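PDB 1ZOI: esterase from Pseudomonas putida, which probably hydrolyses ester bonds stereoselectively, an activity of use in making D-beta-acetylthioisobutyric acid. Local coordinates for residues 4-9 / 79-84. Sequence-based numbering, arbitrary orientation.
Sequences VTTKDG and VAAVVA
Val-4 reaches helix 72-86 with both of its methyls. CG1 meets Val-82 CG2 at 3.9 Å, and the two side chains cross at about a right angle. CG2 lies 3.8 Å from Ala-81 O and 4.5 Å from Ala-81 CB. With chi1 of Val-4 at 59°, CG2 stands opposite the backbone N and CG1 is tucked over the main chain. One methyl therefore goes to each of the two neighbouring helix residues. Thr-6 adds a methyl-to-methyl contact, with its CG2 4.2 Å from Ala-81 CB. Ala-81 thus faces both Val-4 and Thr-6, and no hydrogen bond links the two segments.

The chain has the alpha/beta hydrolase fold. Strand 3-5 is an outermost strand of the central sheet within this chain, antiparallel to strand 11-17, and helix 72-86 packs against this end of the sheet. Ile-12 of strand 11-17 joins the cluster, touching Val-4, Thr-6 and Val-82.

The turn after the strand is held by polar bonds of its own. Residues Thr-6 to Gly-9 form a type I beta turn, closed by Gly-9 N to Thr-6 O at 3.1 Å. Thr-6 OG1 donates to Asp-8 OD2 at 2.6 Å, on the anti side of the carboxylate and 33° out of its plane. The same hydroxyl oxygen is hydrogen-bonded to Val-10 N. Thr-6 thus turns its methyl to the helix and uses its hydroxyl within the hairpin. The other carboxylate oxygen of Asp-8, OD1, forms a salt bridge with Arg-58.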
ATOM      1  N   VAL A   4       4.643 -15.112  10.525  1.00 13.84           N
ATOM      2  CA  VAL A   4       5.389 -16.081  11.309  1.00 15.09           C
ATOM      3  C   VAL A   4       6.641 -15.336  11.753  1.00 15.64           C
ATOM      4  O   VAL A   4       7.173 -14.510  11.013  1.00 10.18           O
ATOM      5  CB  VAL A   4       5.786 -17.346  10.500  1.00 15.53           C
ATOM      6  CG1 VAL A   4       6.639 -16.976   9.300  1.00 17.24           C
ATOM      7  CG2 VAL A   4       6.543 -18.314  11.405  1.00 15.88           C
ATOM      8  N   THR A   5       7.090 -15.595  12.976  1.00 15.35           N
ATOM      9  CA  THR A   5       8.292 -14.950  13.481  1.00 17.99           C
ATOM     10  C   THR A   5       9.451 -15.917  13.303  1.00 18.62           C
ATOM     11  O   THR A   5       9.377 -17.073  13.727  1.00 19.16           O
ATOM     12  CB  THR A   5       8.159 -14.598  14.978  1.00 20.81           C
ATOM     13  OG1 THR A   5       7.059 -13.701  15.161  1.00 23.53           O
ATOM     14  CG2 THR A   5       9.436 -13.938  15.483  1.00 22.49           C
ATOM     15  N   THR A   6      10.517 -15.448  12.663  1.00 17.34           N
ATOM     16  CA  THR A   6      11.692 -16.278  12.426  1.00 18.02           C
ATOM     17  C   THR A   6      12.555 -16.368  13.677  1.00 20.51           C
ATOM     18  O   THR A   6      12.317 -15.659  14.658  1.00 21.14           O
ATOM     19  CB  THR A   6      12.567 -15.702  11.310  1.00 19.93           C
ATOM     20  OG1 THR A   6      13.053 -14.420  11.717  1.00 15.87           O
ATOM     21  CG2 THR A   6      11.773 -15.559  10.019  1.00 18.08           C
ATOM     22  N   LYS A   7      13.564 -17.236  13.624  1.00 28.00           N
ATOM     23  CA  LYS A   7      14.484 -17.426  14.742  1.00 30.05           C
ATOM     24  C   LYS A   7      15.143 -16.103  15.098  1.00 30.54           C
ATOM     25  O   LYS A   7      15.349 -15.801  16.275  1.00 32.26           O
ATOM     26  CB  LYS A   7      15.588 -18.421  14.377  1.00 38.93           C
ATOM     27  CG  LYS A   7      15.123 -19.724  13.758  1.00 40.10           C
ATOM     28  CD  LYS A   7      16.321 -20.552  13.297  1.00 42.55           C
ATOM     29  CE  LYS A   7      17.202 -19.765  12.327  1.00 41.85           C
ATOM     30  NZ  LYS A   7      18.366 -20.553  11.826  1.00 42.53           N
ATOM     31  N   ASP A   8      15.483 -15.317  14.078  1.00 22.89           N
ATOM     32  CA  ASP A   8      16.137 -14.037  14.306  1.00 21.88           C
ATOM     33  C   ASP A   8      15.216 -12.830  14.465  1.00 21.21           C
ATOM     34  O   ASP A   8      15.639 -11.689  14.268  1.00 23.14           O
ATOM     35  CB  ASP A   8      17.199 -13.763  13.223  1.00 22.42           C
ATOM     36  CG  ASP A   8      16.724 -14.094  11.814  1.00 22.11           C
ATOM     37  OD1 ASP A   8      17.470 -13.776  10.861  1.00 20.52           O
ATOM     38  OD2 ASP A   8      15.630 -14.675  11.654  1.00 23.41           O
ATOM     39  N   GLY A   9      13.962 -13.090  14.831  1.00 25.42           N
ATOM     40  CA  GLY A   9      12.999 -12.023  15.066  1.00 23.56           C
ATOM     41  C   GLY A   9      12.402 -11.257  13.896  1.00 22.32           C
ATOM     42  O   GLY A   9      11.953 -10.125  14.065  1.00 22.37           O
ATOM     43  N   VAL A  79      12.252 -19.449   4.768  1.00 12.80           N
ATOM     44  CA  VAL A  79      11.336 -20.390   4.132  1.00 12.02           C
ATOM     45  C   VAL A  79      11.066 -21.510   5.139  1.00 11.35           C
ATOM     46  O   VAL A  79       9.926 -21.931   5.336  1.00 11.47           O
ATOM     47  CB  VAL A  79      11.947 -21.006   2.850  1.00 10.74           C
ATOM     48  CG1 VAL A  79      11.025 -22.094   2.304  1.00 11.99           C
ATOM     49  CG2 VAL A  79      12.143 -19.925   1.791  1.00 13.05           C
ATOM     50  N   ALA A  80      12.128 -21.976   5.784  1.00 12.30           N
ATOM     51  CA  ALA A  80      12.006 -23.039   6.772  1.00 12.58           C
ATOM     52  C   ALA A  80      11.031 -22.660   7.880  1.00 13.64           C
ATOM     53  O   ALA A  80      10.251 -23.493   8.334  1.00 12.62           O
ATOM     54  CB  ALA A  80      13.380 -23.366   7.366  1.00 15.98           C
ATOM     55  N   ALA A  81      11.063 -21.402   8.314  1.00 12.61           N
ATOM     56  CA  ALA A  81      10.157 -20.960   9.372  1.00 13.12           C
ATOM     57  C   ALA A  81       8.701 -21.021   8.907  1.00 12.59           C
ATOM     58  O   ALA A  81       7.801 -21.410   9.663  1.00 12.74           O
ATOM     59  CB  ALA A  81      10.518 -19.540   9.811  1.00 11.15           C
ATOM     60  N   VAL A  82       8.468 -20.638   7.653  1.00 11.43           N
ATOM     61  CA  VAL A  82       7.124 -20.662   7.098  1.00 11.13           C
ATOM     62  C   VAL A  82       6.621 -22.100   7.010  1.00 11.59           C
ATOM     63  O   VAL A  82       5.508 -22.411   7.441  1.00 11.72           O
ATOM     64  CB  VAL A  82       7.093 -20.014   5.689  1.00 10.85           C
ATOM     65  CG1 VAL A  82       5.729 -20.223   5.043  1.00 10.64           C
ATOM     66  CG2 VAL A  82       7.379 -18.519   5.807  1.00 10.40           C
ATOM     67  N   VAL A  83       7.453 -22.976   6.462  1.00 11.38           N
ATOM     68  CA  VAL A  83       7.097 -24.382   6.315  1.00 12.67           C
ATOM     69  C   VAL A  83       6.767 -25.049   7.654  1.00 13.50           C
ATOM     70  O   VAL A  83       5.768 -25.762   7.764  1.00 13.78           O
ATOM     71  CB  VAL A  83       8.234 -25.167   5.625  1.00 13.39           C
ATOM     72  CG1 VAL A  83       7.914 -26.654   5.619  1.00 14.50           C
ATOM     73  CG2 VAL A  83       8.416 -24.669   4.201  1.00 13.60           C
ATOM     74  N   ALA A  84       7.604 -24.821   8.666  1.00 13.90           N
ATOM     75  CA  ALA A  84       7.382 -25.415   9.984  1.00 15.04           C
ATOM     76  C   ALA A  84       6.108 -24.880  10.619  1.00 15.11           C
ATOM     77  O   ALA A  84       5.323 -25.627  11.206  1.00 13.07           O
ATOM     78  CB  ALA A  84       8.571 -25.128  10.900  1.00 13.27           C
TER